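Local coordinates for protein carbohydrate deacetylase Agd3 (Neosartorya fumigata, PDB 6NWZ) that probably removes N-acetyl groups from the fungal exopolysaccharide galactosaminogalactan, acting as a zinc-binding deacetylase needed for biofilm formation, at residues Ile254-Met257 with Phe258-Thr261; Asn305-Gly308 with Asn309-Ser313. All blocks are in the same frame, centred on the assembly; numbering follows the deposited sequence.

Interaction 1: residues Ile254-Met257 with Phe258-Thr261; sequences IDDM and FLVT. With ZN (zinc ion), chain L; ZN (zinc ion), chain M.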
loop_
_atom_site.group_PDB
_atom_site.type_symbol
_atom_site.label_atom_id
_atom_site.label_comp_id
_atom_site.label_asym_id
_atom_site.label_seq_id
_atom_site.Cartn_x
_atom_site.Cartn_y
_atom_site.Cartn_z
ATOM N N ILE A 254 12.931 7.907 6.923
ATOM C CA ILE A 254 13.607 8.113 8.201
ATOM C C ILE A 254 13.614 9.611 8.477
ATOM O O ILE A 254 14.396 10.359 7.877
ATOM C CB ILE A 254 15.031 7.549 8.200
ATOM C CG1 ILE A 254 15.041 6.103 7.699
ATOM C CG2 ILE A 254 15.631 7.645 9.595
ATOM C CD1 ILE A 254 14.190 5.169 8.514
ATOM N N ASP A 255 12.760 10.051 9.398
ATOM C CA ASP A 255 12.674 11.460 9.744
ATOM C C ASP A 255 13.767 11.840 10.742
ATOM O O ASP A 255 14.390 10.985 11.377
ATOM C CB ASP A 255 11.303 11.791 10.340
ATOM C CG ASP A 255 10.154 11.567 9.365
ATOM O OD1 ASP A 255 10.400 11.218 8.189
ATOM O OD2 ASP A 255 8.992 11.745 9.786
ATOM N N ASP A 256 14.001 13.150 10.857
ATOM C CA ASP A 256 14.803 13.739 11.928
ATOM C C ASP A 256 16.296 13.462 11.780
ATOM O O ASP A 256 17.030 13.490 12.770
ATOM C CB ASP A 256 14.327 13.268 13.306
ATOM C CG ASP A 256 12.898 13.666 13.600
ATOM O OD1 ASP A 256 12.240 14.254 12.717
ATOM O OD2 ASP A 256 12.434 13.393 14.728
ATOM N N MET A 257 16.772 13.207 10.562
ATOM C CA MET A 257 18.201 12.991 10.371
ATOM C C MET A 257 18.980 14.268 10.666
ATOM O O MET A 257 18.594 15.364 10.246
ATOM C CB MET A 257 18.500 12.514 8.953
ATOM C CG MET A 257 19.972 12.178 8.707
ATOM S SD MET A 257 20.633 10.844 9.742
ATOM C CE MET A 257 19.540 9.498 9.300
ATOM N N PHE A 258 20.085 14.106 11.396
ATOM C CA PHE A 258 20.993 15.114 11.934
ATOM C C PHE A 258 20.466 15.720 13.232
ATOM O O PHE A 258 21.188 16.488 13.866
ATOM C CB PHE A 258 21.320 16.251 10.945
ATOM C CG PHE A 258 22.188 15.825 9.794
ATOM C CD1 PHE A 258 23.569 15.891 9.889
ATOM C CD2 PHE A 258 21.623 15.357 8.619
ATOM C CE1 PHE A 258 24.369 15.499 8.833
ATOM C CE2 PHE A 258 22.419 14.964 7.562
ATOM C CZ PHE A 258 23.790 15.034 7.666
ATOM N N LEU A 259 19.249 15.399 13.658
ATOM C CA LEU A 259 18.716 15.906 14.913
ATOM C C LEU A 259 19.047 14.962 16.064
ATOM O O LEU A 259 19.412 13.799 15.868
ATOM C CB LEU A 259 17.198 16.089 14.830
ATOM C CG LEU A 259 16.626 17.155 13.897
ATOM C CD1 LEU A 259 15.110 17.227 14.026
ATOM C CD2 LEU A 259 17.258 18.506 14.175
ATOM N N VAL A 260 18.909 15.485 17.279
ATOM C CA VAL A 260 18.953 14.703 18.508
ATOM C C VAL A 260 17.528 14.570 19.025
ATOM O O VAL A 260 16.802 15.568 19.116
ATOM C CB VAL A 260 19.862 15.358 19.564
ATOM C CG1 VAL A 260 19.838 14.564 20.860
ATOM C CG2 VAL A 260 21.279 15.487 19.042
ATOM N N THR A 261 17.123 13.349 19.350
ATOM C CA THR A 261 15.783 13.097 19.860
ATOM C C THR A 261 15.885 12.546 21.274
ATOM O O THR A 261 16.820 11.805 21.595
ATOM C CB THR A 261 14.996 12.121 18.956
ATOM O OG1 THR A 261 15.608 10.831 18.984
ATOM C CG2 THR A 261 14.947 12.627 17.506
HETATM ZN ZN ZN L . 10.421 15.019 12.500
HETATM ZN ZN ZN M . 8.116 12.382 11.976
#

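Interaction 2: residues Asn305-Gly308 with Asn309-Ser313; sequences NGNG and NIEQS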
loop_
_atom_site.group_PDB
_atom_site.type_symbol
_atom_site.label_atom_id
_atom_site.label_comp_id
_atom_site.label_asym_id
_atom_site.label_seq_id
_atom_site.Cartn_x
_atom_site.Cartn_y
_atom_site.Cartn_z
ATOM N N ASN A 305 17.260 17.423 8.550
ATOM C CA ASN A 305 17.096 18.728 9.182
ATOM C C ASN A 305 18.466 19.394 9.210
ATOM O O ASN A 305 19.309 19.051 10.045
ATOM C CB ASN A 305 16.519 18.594 10.583
ATOM C CG ASN A 305 15.156 17.953 10.585
ATOM O OD1 ASN A 305 15.028 16.741 10.745
ATOM N ND2 ASN A 305 14.122 18.765 10.409
ATOM N N GLY A 306 18.682 20.352 8.306
ATOM C CA GLY A 306 19.994 20.963 8.177
ATOM C C GLY A 306 20.491 21.632 9.444
ATOM O O GLY A 306 21.696 21.637 9.712
ATOM N N ASN A 307 19.582 22.206 10.238
ATOM C CA ASN A 307 20.009 22.909 11.445
ATOM C C ASN A 307 20.667 21.962 12.440
ATOM O O ASN A 307 21.541 22.380 13.208
ATOM C CB ASN A 307 18.819 23.628 12.085
ATOM C CG ASN A 307 19.235 24.566 13.208
ATOM O OD1 ASN A 307 19.912 25.569 12.978
ATOM N ND2 ASN A 307 18.813 24.253 14.430
ATOM N N GLY A 308 20.273 20.686 12.436
ATOM C CA GLY A 308 20.951 19.711 13.270
ATOM C C GLY A 308 22.404 19.519 12.885
ATOM O O GLY A 308 23.231 19.137 13.721
ATOM N N ASN A 309 22.736 19.774 11.617
ATOM C CA ASN A 309 24.129 19.715 11.191
ATOM C C ASN A 309 24.914 20.913 11.714
ATOM O O ASN A 309 26.051 20.765 12.175
ATOM C CB ASN A 309 24.201 19.636 9.666
ATOM C CG ASN A 309 25.609 19.806 9.137
ATOM O OD1 ASN A 309 25.883 20.714 8.355
ATOM N ND2 ASN A 309 26.512 18.934 9.565
ATOM N N ILE A 310 24.319 22.106 11.664
ATOM C CA ILE A 310 25.020 23.293 12.143
ATOM C C ILE A 310 25.187 23.242 13.656
ATOM O O ILE A 310 26.233 23.629 14.190
ATOM C CB ILE A 310 24.282 24.568 11.696
ATOM C CG1 ILE A 310 24.025 24.544 10.185
ATOM C CG2 ILE A 310 25.078 25.807 12.088
ATOM C CD1 ILE A 310 25.283 24.543 9.344
ATOM N N GLU A 311 24.164 22.765 14.373
ATOM C CA GLU A 311 24.243 22.740 15.831
ATOM C C GLU A 311 25.297 21.749 16.310
ATOM O O GLU A 311 26.008 22.015 17.287
ATOM C CB GLU A 311 22.877 22.407 16.431
ATOM C CG GLU A 311 21.831 23.489 16.216
ATOM C CD GLU A 311 20.657 23.371 17.170
ATOM O OE1 GLU A 311 20.307 24.385 17.814
ATOM O OE2 GLU A 311 20.090 22.264 17.278
ATOM N N GLN A 312 25.420 20.608 15.631
ATOM C CA GLN A 312 26.454 19.647 15.997
ATOM C C GLN A 312 27.848 20.219 15.765
ATOM O O GLN A 312 28.724 20.095 16.627
ATOM C CB GLN A 312 26.260 18.347 15.215
ATOM C CG GLN A 312 27.377 17.338 15.406
ATOM C CD GLN A 312 27.541 16.903 16.853
ATOM O OE1 GLN A 312 26.655 16.270 17.427
ATOM N NE2 GLN A 312 28.681 17.244 17.451
ATOM N N SER A 313 28.070 20.856 14.611
ATOM C CA SER A 313 29.361 21.489 14.363
ATOM C C SER A 313 29.651 22.579 15.383
ATOM O O SER A 313 30.812 22.783 15.760
ATOM C CB SER A 313 29.403 22.070 12.952
ATOM O OG SER A 313 29.344 21.045 11.979
#

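Interaction 1: residues Ile254-Met257 with Phe258-Thr261
A type II beta turn from D256 to L259 ends strand 252-257 at the zinc site, at the C-terminal end of the strand. Its defining bond runs from L259 N to D256 O, 3.1 Å long with an N-H...O angle of 154°. F258 takes the third position of the turn with a positive phi, a place more often given to glycine or asparagine; here the ring is carried into a buried place against helix 369-375. M257, with CG anti to its backbone N (chi1 -176°) and the chain then bent, lays its thioether obliquely over that ring in a Met-aromatic contact, SD 5.2 Å from the F258 centroid, while M257 CG touches F258 CD2 at 3.6 Å. At the first turn position and just before it, carboxylates suit the zinc ions: D256 OD1 binds one at 2.0 Å, completed by H388 and H392, an Asp-His-His set as in other polysaccharide deacetylases, and D255 OD2 reaches a second zinc ion at 2.4 Å together with H546. Two methyl groups cover parts of D256: L259 CD1 lies 4.1 Å from D256 CB, and T261 CG2 approaches D256 OD2 at 3.8 Å. R491 forms a salt bridge with D255 OD1. Strands 300-304 and 542-546 run parallel to strand 252-257, one on either side, and helix 369-375 packs on M257 and F258, whose ring also meets W413 edge-to-face.

Interaction 2: residues Asn305-Gly308 with Asn309-Ser313
G306 O is shared by two amides of the following turn: N309 N donates to it at 2.9 Å, with a bent N-H...O angle of 134°, and I310 N reaches it weakly at 3.3 Å. Farther along, the i to i+4 bonds of an alpha helix follow, with E311 N bonded to N307 O at 2.9 Å and Q312 N to G308 O at 3.3 Å. The amide of G306 is taken by N410 OD1, and that of G308 makes a weak bond to N305 O. These bonds build the short helix 306-313, which follows strand 300-304 and so belongs to the alternating strand-helix framework of the deacetylase domain. N307 OD1 accepts from I328 N, while N307 ND2 merely lies alongside the E311 carboxylate, 3.4 Å from E311 CD, the two planes turned 40° apart, and makes its hydrogen bond outside these segments. Asparagine suits position 309 because its amide can both accept and donate. A chi1 of 170° turns the N309 amide off the helix, where OD1 accepts from W413 NE1 and ND2 makes weak bonds to D368 and T365 O. I310, an apolar residue, instead packs on C364 and T365 of helix 362-366.

In the fold
Interaction 1 precedes interaction 2 along the chain, and both fall in the deacetylase domain, their centres about 10 Å apart. The first ends strand 252-257 and the second starts helix 306-313 directly after strand 300-304, the parallel neighbour of strand 252-257, so the two meet at the same end of adjacent strands. They touch there: M257 O and N305 N, 3.0 Å apart, probably form a hydrogen bond, and the N305 side chain packs against D256 and L259. N305 also lies close to H388 and H392, which bind zinc with D256, so the start of the helix borders the metal site to which D256 of interaction 1 contributes a ligand.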